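Local coordinates for angiotensin-converting enzyme (Anopheles gambiae, PDB 6S1Y), which is a zinc metallopeptidase of the angiotensin-converting enzyme family that hydrolyses peptide bonds, probably trimming dipeptides from the C-terminal ends of small peptides as its relatives do, at residues A[115-120]-A[133-138]; A[219-224]-A[427-432]; A[328-333]-A[359-364]; A[408-411]-A[415-418]. One frame throughout, in Å; residues are numbered along the deposited sequence.

Contact 1: A[115-120]-A[133-138]; sequences SNYAKA and LSLDPE
The hydroxyl end of Tyr117 overlaps the CD2 methyl of Leu135, the two side chains slanting past one another. Leu135 CD2 comes 3.4 Å from Tyr117 OH and 4.0 Å from Tyr117 CZ, so a single methyl meets the hydroxyl corner of the ring. Leu135 reaches it because its CB points at the other segment and CG stands anti to the backbone N (chi1 175°), with CD2 as the branch that touches. The tyrosine ring is long enough to span the distance from its helix, and it also packs edge-to-face with Trp159 of helix 149-163, which Leu135 touches too.

The segments lie where helix 100-119 runs out and where helix 135-145 begins, joined by a loop that holds the Cys123–Cys131 disulfide. Where the backbones approach, a water bridges them: it donates to Ala120 O (2.9 Å) and accepts from Leu135 N (3.0 Å), occupying an N-H of the first helical turn. Ser134 sits at the N-cap position, but its hydroxyl makes no capping bond. Its backbone N instead gives a hydrogen bond to Glu138 OE1 (3.1 Å, 164° at the hydrogen), which it meets from above the carboxylate plane.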
# COMPACT_ATOMS: atom_id res chain seq x y z
N SER A 115 8.52 15.82 -5.28
CA SER A 115 9.03 16.26 -6.57
C SER A 115 10.41 15.69 -6.84
O SER A 115 10.71 15.27 -7.97
CB SER A 115 9.07 17.79 -6.59
OG SER A 115 9.83 18.23 -7.70
N ASN A 116 11.29 15.72 -5.83
CA ASN A 116 12.64 15.18 -6.00
C ASN A 116 12.57 13.69 -6.35
O ASN A 116 13.31 13.22 -7.22
CB ASN A 116 13.43 15.44 -4.71
CG ASN A 116 14.76 14.75 -4.70
OD1 ASN A 116 14.91 13.67 -4.14
ND2 ASN A 116 15.76 15.38 -5.32
N TYR A 117 11.66 12.96 -5.71
CA TYR A 117 11.48 11.53 -5.97
C TYR A 117 11.01 11.28 -7.39
O TYR A 117 11.54 10.42 -8.10
CB TYR A 117 10.48 10.97 -4.95
CG TYR A 117 10.19 9.48 -5.03
CD1 TYR A 117 9.35 8.96 -6.02
CD2 TYR A 117 10.68 8.61 -4.06
CE1 TYR A 117 9.06 7.62 -6.06
CE2 TYR A 117 10.39 7.25 -4.10
CZ TYR A 117 9.59 6.76 -5.10
OH TYR A 117 9.28 5.39 -5.15
N ALA A 118 9.98 12.02 -7.82
CA ALA A 118 9.35 11.73 -9.12
C ALA A 118 10.24 12.14 -10.29
O ALA A 118 10.12 11.58 -11.38
CB ALA A 118 8.01 12.44 -9.21
N LYS A 119 11.13 13.10 -10.09
CA LYS A 119 11.92 13.64 -11.18
C LYS A 119 13.31 13.02 -11.32
O LYS A 119 14.06 13.41 -12.22
CB LYS A 119 12.08 15.16 -10.99
CG LYS A 119 10.84 15.99 -11.31
CD LYS A 119 11.11 17.47 -11.04
CE LYS A 119 10.14 18.38 -11.77
NZ LYS A 119 10.66 19.79 -11.86
N ALA A 120 13.68 12.07 -10.48
CA ALA A 120 15.04 11.55 -10.52
C ALA A 120 15.29 10.76 -11.79
O ALA A 120 14.43 9.99 -12.23
CB ALA A 120 15.30 10.66 -9.31
N LEU A 133 17.23 7.03 -17.67
CA LEU A 133 16.60 5.96 -16.91
C LEU A 133 15.82 6.53 -15.72
O LEU A 133 16.30 7.42 -15.02
CB LEU A 133 17.64 4.97 -16.41
CG LEU A 133 18.27 4.00 -17.41
CD1 LEU A 133 19.10 4.74 -18.42
CD2 LEU A 133 19.13 2.97 -16.66
N SER A 134 14.63 5.99 -15.50
CA SER A 134 13.79 6.35 -14.36
C SER A 134 13.48 5.11 -13.53
O SER A 134 13.70 3.97 -13.96
CB SER A 134 12.45 6.98 -14.80
OG SER A 134 12.64 8.06 -15.68
N LEU A 135 12.92 5.34 -12.33
CA LEU A 135 12.32 4.26 -11.56
C LEU A 135 11.32 3.49 -12.40
O LEU A 135 11.36 2.25 -12.48
CB LEU A 135 11.63 4.83 -10.32
CG LEU A 135 10.86 3.80 -9.49
CD1 LEU A 135 11.85 2.72 -9.00
CD2 LEU A 135 10.12 4.44 -8.33
N ASP A 136 10.41 4.20 -13.05
CA ASP A 136 9.29 3.62 -13.77
C ASP A 136 9.49 3.92 -15.25
O ASP A 136 9.29 5.08 -15.66
CB ASP A 136 7.96 4.21 -13.26
CG ASP A 136 6.80 3.17 -13.25
OD1 ASP A 136 6.71 2.33 -14.20
OD2 ASP A 136 5.96 3.21 -12.31
N PRO A 137 9.89 2.95 -16.08
CA PRO A 137 10.02 1.53 -15.79
C PRO A 137 11.42 0.96 -15.65
O PRO A 137 11.55 -0.20 -15.21
CB PRO A 137 9.35 0.90 -17.02
CG PRO A 137 9.80 1.83 -18.17
CD PRO A 137 9.93 3.23 -17.54
N GLU A 138 12.47 1.71 -15.99
CA GLU A 138 13.77 1.06 -16.17
C GLU A 138 14.30 0.43 -14.87
O GLU A 138 14.67 -0.74 -14.86
CB GLU A 138 14.78 2.06 -16.73
CG GLU A 138 14.55 2.43 -18.19
CD GLU A 138 13.44 3.45 -18.37
OE1 GLU A 138 13.07 4.11 -17.37
OE2 GLU A 138 12.94 3.59 -19.51
O HOH W 1 12.67 8.03 -11.09

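Contact 2: A[219-224]-A[427-432]; sequences EQLHAY and TKLVFL
Leu221 meets Val430 and Leu429 in a purely apolar contact, with no hydrogen bond passing between the two segments. One methyl does all the touching from the first side: Leu221 CD2 lies 3.7 Å from Val430 CG1 and, more loosely, 4.4 Å from Leu429 CD2. The side chains of Leu221 and Val430 cross at about a right angle, so they meet at a methyl on each side and do not run alongside. With its CG swung anti to the backbone N (chi1 -177°), Leu221 extends away from its helix and brings CD2 up to the valine. Val430 offers the branch that stands anti to its carbonyl carbon, and a short branched side chain suits a buried place where one methyl has to meet another. All three residues are buried, which suits their aliphatic side chains.

The hydrogen bonds belong to the backbones within each segment. In 219-224 the regular helical pattern runs on, with Ala223 N bonded to Glu219 O at 3.0 Å. The chain at 427-432 is less even: Phe431 N reaches back three residues to Lys428 O (3.2 Å), and a wider pi-type turn occurs at 427-429.

Leu221 also touches Tyr422 and Val426, so helix 203-233 packs against the last turns of helix 414-429 and the junction with helix 431-447. Val430 rests on Trp257 of a loop, while the next residue, Phe431, turns to Tyr497 of helix 495-514 and belongs to the ligand pocket.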
# COMPACT_ATOMS: atom_id res chain seq x y z
N GLU A 219 10.26 -15.94 9.63
CA GLU A 219 11.68 -16.29 9.78
C GLU A 219 12.01 -17.60 9.06
O GLU A 219 13.10 -17.73 8.50
CB GLU A 219 12.06 -16.34 11.27
CG GLU A 219 12.02 -14.90 11.87
CD GLU A 219 12.48 -14.78 13.33
OE1 GLU A 219 12.89 -13.65 13.68
OE2 GLU A 219 12.43 -15.77 14.11
N GLN A 220 11.09 -18.56 9.02
CA GLN A 220 11.33 -19.74 8.21
C GLN A 220 11.45 -19.39 6.73
O GLN A 220 12.30 -19.93 6.03
CB GLN A 220 10.21 -20.76 8.44
CG GLN A 220 10.18 -21.33 9.86
CD GLN A 220 11.44 -22.09 10.20
OE1 GLN A 220 11.93 -22.89 9.41
NE2 GLN A 220 11.98 -21.84 11.40
N LEU A 221 10.61 -18.48 6.23
CA LEU A 221 10.64 -18.15 4.80
C LEU A 221 11.90 -17.39 4.46
O LEU A 221 12.60 -17.71 3.49
CB LEU A 221 9.42 -17.32 4.43
CG LEU A 221 9.29 -16.97 2.95
CD1 LEU A 221 9.23 -18.24 2.07
CD2 LEU A 221 8.02 -16.11 2.71
N HIS A 222 12.19 -16.33 5.24
CA HIS A 222 13.46 -15.63 5.16
C HIS A 222 14.63 -16.60 5.12
O HIS A 222 15.58 -16.40 4.34
CB HIS A 222 13.59 -14.71 6.37
CG HIS A 222 14.91 -14.04 6.49
ND1 HIS A 222 16.05 -14.71 6.87
CD2 HIS A 222 15.28 -12.75 6.29
CE1 HIS A 222 17.07 -13.88 6.87
NE2 HIS A 222 16.63 -12.68 6.53
N ALA A 223 14.60 -17.64 5.94
CA ALA A 223 15.74 -18.56 6.00
C ALA A 223 15.87 -19.36 4.71
O ALA A 223 16.98 -19.64 4.25
CB ALA A 223 15.59 -19.49 7.19
N TYR A 224 14.75 -19.76 4.11
CA TYR A 224 14.82 -20.50 2.86
C TYR A 224 15.32 -19.62 1.72
O TYR A 224 16.21 -20.01 0.97
CB TYR A 224 13.45 -21.09 2.52
CG TYR A 224 13.50 -22.03 1.33
CD1 TYR A 224 13.88 -23.34 1.49
CD2 TYR A 224 13.22 -21.57 0.04
CE1 TYR A 224 13.97 -24.20 0.41
CE2 TYR A 224 13.27 -22.44 -1.06
CZ TYR A 224 13.65 -23.75 -0.87
OH TYR A 224 13.73 -24.61 -1.92
N THR A 427 5.50 -13.06 -2.07
CA THR A 427 4.78 -11.92 -2.62
C THR A 427 4.13 -11.12 -1.51
O THR A 427 4.21 -9.89 -1.50
CB THR A 427 3.70 -12.38 -3.61
OG1 THR A 427 4.30 -13.11 -4.69
CG2 THR A 427 2.94 -11.17 -4.16
N LYS A 428 3.47 -11.81 -0.57
CA LYS A 428 2.60 -11.16 0.41
C LYS A 428 3.07 -11.29 1.85
O LYS A 428 2.99 -10.33 2.60
CB LYS A 428 1.16 -11.72 0.31
CG LYS A 428 0.61 -11.65 -1.14
CD LYS A 428 -0.90 -11.63 -1.21
CE LYS A 428 -1.48 -10.29 -0.68
NZ LYS A 428 -1.47 -9.14 -1.64
N LEU A 429 3.55 -12.46 2.28
CA LEU A 429 3.84 -12.58 3.71
C LEU A 429 5.00 -11.67 4.11
O LEU A 429 4.95 -11.05 5.17
CB LEU A 429 4.14 -14.03 4.07
CG LEU A 429 4.40 -14.18 5.57
CD1 LEU A 429 3.12 -13.97 6.35
CD2 LEU A 429 4.97 -15.53 5.85
N VAL A 430 6.04 -11.57 3.28
CA VAL A 430 7.21 -10.79 3.66
C VAL A 430 6.92 -9.30 3.79
O VAL A 430 7.72 -8.55 4.36
CB VAL A 430 8.36 -10.99 2.65
CG1 VAL A 430 8.69 -12.47 2.49
CG2 VAL A 430 8.02 -10.39 1.33
N PHE A 431 5.79 -8.84 3.25
CA PHE A 431 5.48 -7.41 3.24
C PHE A 431 5.06 -6.91 4.62
O PHE A 431 5.29 -5.74 4.96
CB PHE A 431 4.41 -7.16 2.16
CG PHE A 431 3.88 -5.76 2.14
CD1 PHE A 431 4.55 -4.76 1.48
CD2 PHE A 431 2.67 -5.47 2.74
CE1 PHE A 431 4.06 -3.48 1.46
CE2 PHE A 431 2.18 -4.18 2.74
CZ PHE A 431 2.88 -3.19 2.10
N LEU A 432 4.47 -7.76 5.44
CA LEU A 432 3.97 -7.29 6.74
C LEU A 432 5.06 -6.74 7.63
O LEU A 432 4.91 -5.60 8.12
CB LEU A 432 3.20 -8.43 7.41
CG LEU A 432 1.86 -8.64 6.70
CD1 LEU A 432 1.54 -10.07 6.52
CD2 LEU A 432 0.74 -7.97 7.48

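Contact 3: A[328-333]-A[359-364]; sequences ASAWDF and LGHIQY. With ZN (zinc ion), chain G; KSN ((2~{S})-2-[[(4~{S})-4-azanyl-5-oxidanyl-5-oxidanylidene-pentanoyl]amino]pentanedioic acid), chain H.
Strand 329-332 runs nearly parallel to helix 359-364, their axes 12° apart in direction and 7.7 Å apart at closest approach, with Ala330 and His361 nearest in register. The CB atoms of Ala330 and His361 point across the contact and stand only 3.5 Å apart, which a side chain as small as alanine's permits. Ala330 CB also meets Ile362 CD1 at 4.1 Å, the far end of an isoleucine that curls toward the strand and touches Val339 and Ile341 of the partner strand 339-342 as well.

With its CG anti to the carbonyl carbon (chi1 -75°), His361 carries its imidazole past the alanine to the metal, which NE2 binds at 2.0 Å. The other ring nitrogen, ND1, is hydrogen-bonded to His384 ND1, a second-shell partner that fixes the rotation of the ring. Ligand oxygen O15 lies 1.9 Å from the zinc ion and O14, at the ring's edge, 2.5 Å from it, while ligand N06 donates to Ala328 O (2.7 Å, 137°). On the strand's other side, Trp331 NE1 gives a hydrogen bond to Ser329 OG, which lies close to the indole plane.

His357 and Glu385 complete the protein's share of the metal site. This is the HExxH helix of a zinc metallopeptidase, set beside a strand, with the carbonyl of Ala328 just before that strand facing the peptide-like ligand in the active site.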
# COMPACT_ATOMS: atom_id res chain seq x y z
N ALA A 328 1.59 4.49 -8.78
CA ALA A 328 0.20 4.25 -9.13
C ALA A 328 -0.75 4.80 -8.07
O ALA A 328 -0.53 4.61 -6.88
CB ALA A 328 -0.05 2.75 -9.31
N SER A 329 -1.84 5.43 -8.52
CA SER A 329 -2.80 5.97 -7.56
C SER A 329 -4.21 5.95 -8.13
O SER A 329 -4.41 5.81 -9.33
CB SER A 329 -2.43 7.40 -7.16
OG SER A 329 -2.18 8.18 -8.29
N ALA A 330 -5.17 6.09 -7.24
CA ALA A 330 -6.58 6.06 -7.58
C ALA A 330 -7.29 7.22 -6.90
O ALA A 330 -7.18 7.38 -5.68
CB ALA A 330 -7.20 4.72 -7.18
N TRP A 331 -8.04 8.00 -7.70
CA TRP A 331 -8.50 9.33 -7.30
C TRP A 331 -10.02 9.44 -7.29
O TRP A 331 -10.68 9.01 -8.23
CB TRP A 331 -7.94 10.40 -8.23
CG TRP A 331 -6.47 10.58 -8.10
CD1 TRP A 331 -5.49 9.70 -8.47
CD2 TRP A 331 -5.80 11.74 -7.58
NE1 TRP A 331 -4.25 10.23 -8.20
CE2 TRP A 331 -4.41 11.48 -7.65
CE3 TRP A 331 -6.23 12.95 -7.06
CZ2 TRP A 331 -3.46 12.39 -7.21
CZ3 TRP A 331 -5.28 13.87 -6.62
CH2 TRP A 331 -3.91 13.59 -6.70
N ASP A 332 -10.54 10.04 -6.24
CA ASP A 332 -11.96 10.33 -6.06
C ASP A 332 -12.14 11.85 -6.13
O ASP A 332 -11.56 12.59 -5.33
CB ASP A 332 -12.44 9.81 -4.71
CG ASP A 332 -13.96 9.97 -4.52
OD1 ASP A 332 -14.63 10.44 -5.48
OD2 ASP A 332 -14.47 9.61 -3.43
N PHE A 333 -12.94 12.30 -7.10
CA PHE A 333 -13.14 13.74 -7.29
C PHE A 333 -14.43 14.24 -6.66
O PHE A 333 -14.82 15.38 -6.91
CB PHE A 333 -13.08 14.09 -8.77
CG PHE A 333 -11.70 13.94 -9.35
CD1 PHE A 333 -11.29 12.73 -9.89
CD2 PHE A 333 -10.81 14.99 -9.32
CE1 PHE A 333 -10.03 12.59 -10.41
CE2 PHE A 333 -9.54 14.85 -9.82
CZ PHE A 333 -9.14 13.65 -10.37
N LEU A 359 -8.09 -0.64 -8.88
CA LEU A 359 -9.50 -0.70 -9.23
C LEU A 359 -10.35 -0.99 -8.01
O LEU A 359 -11.55 -0.68 -8.02
CB LEU A 359 -9.79 -1.78 -10.28
CG LEU A 359 -9.40 -1.47 -11.72
CD1 LEU A 359 -9.49 -2.71 -12.62
CD2 LEU A 359 -10.27 -0.34 -12.29
N GLY A 360 -9.76 -1.58 -6.97
CA GLY A 360 -10.48 -1.75 -5.72
C GLY A 360 -10.74 -0.42 -5.03
O GLY A 360 -11.80 -0.23 -4.43
N HIS A 361 -9.76 0.49 -5.08
CA HIS A 361 -9.98 1.86 -4.62
C HIS A 361 -11.13 2.50 -5.40
O HIS A 361 -12.06 3.06 -4.81
CB HIS A 361 -8.70 2.70 -4.79
CG HIS A 361 -7.60 2.44 -3.79
ND1 HIS A 361 -7.81 2.43 -2.43
CD2 HIS A 361 -6.27 2.25 -3.96
CE1 HIS A 361 -6.67 2.22 -1.81
NE2 HIS A 361 -5.72 2.10 -2.72
N ILE A 362 -11.08 2.41 -6.74
CA ILE A 362 -12.13 3.01 -7.57
C ILE A 362 -13.50 2.45 -7.18
O ILE A 362 -14.44 3.21 -6.93
CB ILE A 362 -11.85 2.77 -9.06
CG1 ILE A 362 -10.57 3.47 -9.50
CG2 ILE A 362 -13.03 3.26 -9.89
CD1 ILE A 362 -10.61 4.97 -9.40
N GLN A 363 -13.61 1.12 -7.11
CA GLN A 363 -14.89 0.50 -6.75
C GLN A 363 -15.38 1.01 -5.41
O GLN A 363 -16.58 1.23 -5.22
CB GLN A 363 -14.74 -1.01 -6.73
CG GLN A 363 -16.03 -1.75 -6.42
CD GLN A 363 -17.09 -1.59 -7.51
OE1 GLN A 363 -18.28 -1.51 -7.22
NE2 GLN A 363 -16.64 -1.54 -8.77
N TYR A 364 -14.48 1.18 -4.45
CA TYR A 364 -14.91 1.69 -3.15
C TYR A 364 -15.49 3.09 -3.32
O TYR A 364 -16.58 3.40 -2.82
CB TYR A 364 -13.72 1.67 -2.19
CG TYR A 364 -14.00 1.47 -0.70
CD1 TYR A 364 -15.26 1.67 -0.15
CD2 TYR A 364 -12.97 1.07 0.15
CE1 TYR A 364 -15.48 1.49 1.23
CE2 TYR A 364 -13.17 0.88 1.51
CZ TYR A 364 -14.42 1.09 2.06
OH TYR A 364 -14.57 0.89 3.42
ZN ZN G . -3.84 1.56 -2.29
C10 KSN H . -1.52 7.64 -2.75
C13 KSN H . -2.07 3.05 -3.28
C17 KSN H . 3.64 -0.01 -2.37
C02 KSN H . 2.26 -0.67 -2.43
C03 KSN H . 1.07 0.28 -2.64
C04 KSN H . 1.38 1.65 -3.24
C05 KSN H . 0.66 1.96 -4.58
C07 KSN H . -0.79 3.86 -3.59
C08 KSN H . -1.05 5.34 -3.87
C09 KSN H . -1.54 6.10 -2.63
N01 KSN H . 2.01 -1.43 -1.21
N06 KSN H . -0.31 3.05 -4.72
O11 KSN H . -0.81 8.19 -3.64
O12 KSN H . -2.21 8.37 -1.96
O14 KSN H . -2.73 2.59 -4.24
O15 KSN H . -2.43 2.82 -2.11
O16 KSN H . 0.96 1.34 -5.55
O18 KSN H . 4.25 0.19 -3.46
O19 KSN H . 4.22 0.35 -1.31

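Contact 4: A[408-411]-A[415-418]; sequences KDYE and QVKI
Tyr410 and Val416 make the main apolar contact here, the aromatic carbon CE2 of the tyrosine lying 3.6 Å from the CG1 methyl of the valine. Both CB atoms point across to the opposite segment, so the two groups meet directly, and the side chains pass each other at a slant. In Tyr410, CG sits between the backbone N and the carbonyl carbon (chi1 60°), which turns the ring toward the helix. The valine uses both branches: CG1, anti to its own backbone N, takes the ring, while CG2 approaches Glu411 O at 3.9 Å, a loose van der Waals contact with no bond in it. A beta-branched residue suits this place, since its two methyls, held close to the helix, let one residue meet both the ring and the loop carbonyl. Val416 is buried, whereas Glu411 lies at the exposed margin.

No hydrogen bond crosses between the two segments; the firm polar interactions are local. Tyr410 N donates to Asp409 OD1 (2.8 Å, 139° at the hydrogen), reaching the anti side of that oxygen 25° out of the carboxylate plane. Val416 N is hydrogen-bonded to Asp413 OD1, and Lys417 NZ forms a salt bridge with Glu414, both at the start of helix 414-429, with Asp413 just ahead of it.

Segment 408-411 is part of the loop from helix 398-403 to helix 414-429, and the contact folds that loop back on the helix it leads into. The Tyr410 side chain also touches Pro398 and Lys402 of helix 398-403, so it makes contact with both helices that the loop joins.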
# COMPACT_ATOMS: atom_id res chain seq x y z
N LYS A 408 -1.52 -22.40 -18.90
CA LYS A 408 -1.79 -23.62 -19.63
C LYS A 408 -2.00 -24.77 -18.66
O LYS A 408 -1.53 -24.75 -17.51
CB LYS A 408 -0.64 -23.93 -20.59
CG LYS A 408 -0.30 -22.79 -21.55
CD LYS A 408 -1.48 -22.48 -22.48
CE LYS A 408 -1.74 -20.98 -22.58
NZ LYS A 408 -3.07 -20.66 -23.20
N ASP A 409 -2.72 -25.79 -19.11
CA ASP A 409 -3.02 -26.90 -18.22
C ASP A 409 -1.75 -27.67 -17.89
O ASP A 409 -0.75 -27.63 -18.62
CB ASP A 409 -4.07 -27.83 -18.83
CG ASP A 409 -4.97 -28.45 -17.77
OD1 ASP A 409 -4.59 -28.45 -16.58
OD2 ASP A 409 -6.07 -28.94 -18.12
N TYR A 410 -1.78 -28.38 -16.77
CA TYR A 410 -0.61 -29.08 -16.28
C TYR A 410 -1.08 -30.11 -15.27
O TYR A 410 -2.15 -29.98 -14.67
CB TYR A 410 0.38 -28.10 -15.63
CG TYR A 410 -0.27 -27.40 -14.46
CD1 TYR A 410 -0.97 -26.21 -14.64
CD2 TYR A 410 -0.24 -27.95 -13.19
CE1 TYR A 410 -1.60 -25.57 -13.58
CE2 TYR A 410 -0.86 -27.33 -12.12
CZ TYR A 410 -1.54 -26.13 -12.32
OH TYR A 410 -2.16 -25.52 -11.25
N GLU A 411 -0.24 -31.13 -15.06
CA GLU A 411 -0.51 -32.10 -14.02
C GLU A 411 -0.23 -31.47 -12.65
O GLU A 411 0.88 -30.99 -12.39
CB GLU A 411 0.36 -33.33 -14.23
CG GLU A 411 0.00 -34.50 -13.29
CD GLU A 411 -1.44 -34.96 -13.44
OE1 GLU A 411 -1.99 -34.89 -14.58
OE2 GLU A 411 -2.03 -35.39 -12.42
N GLN A 415 4.20 -30.81 -5.41
CA GLN A 415 5.30 -29.87 -5.62
C GLN A 415 4.84 -28.62 -6.33
O GLN A 415 5.30 -27.51 -6.01
CB GLN A 415 6.43 -30.52 -6.39
CG GLN A 415 7.17 -31.55 -5.57
CD GLN A 415 6.40 -32.85 -5.45
OE1 GLN A 415 5.83 -33.33 -6.42
NE2 GLN A 415 6.36 -33.41 -4.26
N VAL A 416 3.95 -28.76 -7.31
CA VAL A 416 3.31 -27.60 -7.90
C VAL A 416 2.63 -26.79 -6.80
O VAL A 416 2.70 -25.55 -6.78
CB VAL A 416 2.34 -28.02 -9.02
CG1 VAL A 416 1.66 -26.81 -9.61
CG2 VAL A 416 3.09 -28.79 -10.09
N LYS A 417 2.00 -27.46 -5.85
CA LYS A 417 1.34 -26.71 -4.79
C LYS A 417 2.34 -25.98 -3.89
O LYS A 417 2.05 -24.86 -3.45
CB LYS A 417 0.43 -27.65 -4.01
CG LYS A 417 -0.94 -27.75 -4.66
CD LYS A 417 -1.70 -29.01 -4.25
CE LYS A 417 -1.83 -29.15 -2.75
NZ LYS A 417 -2.93 -30.12 -2.41
N ILE A 418 3.52 -26.56 -3.64
CA ILE A 418 4.55 -25.85 -2.88
C ILE A 418 5.05 -24.62 -3.66
O ILE A 418 5.13 -23.52 -3.11
CB ILE A 418 5.71 -26.81 -2.52
CG1 ILE A 418 5.20 -27.99 -1.67
CG2 ILE A 418 6.80 -26.09 -1.77
CD1 ILE A 418 4.58 -27.60 -0.35

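All four contacts belong to the one mainly helical angiotensin-converting enzyme fold. Contact 1 closes first along the sequence; contact 2 then spans some two hundred residues, and contacts 3 and 4 both lie within that span, one after the other. Contacts 2 and 4 share helix 414-429, near its two ends, their centres about 22 Å apart. Contacts 2 and 3 lie on opposite sides of the chain's centre, centres about 28 Å apart. Contact 3 supplies one of the zinc ligands and contact 2 gives Phe431 to the same pocket. Contact 1, centred about 23 Å from contact 3, brings the Tyr117 side chain within about 7 Å of the bound ligand, whereas contact 4 is peripheral, about 34 Å from contact 3 between centres.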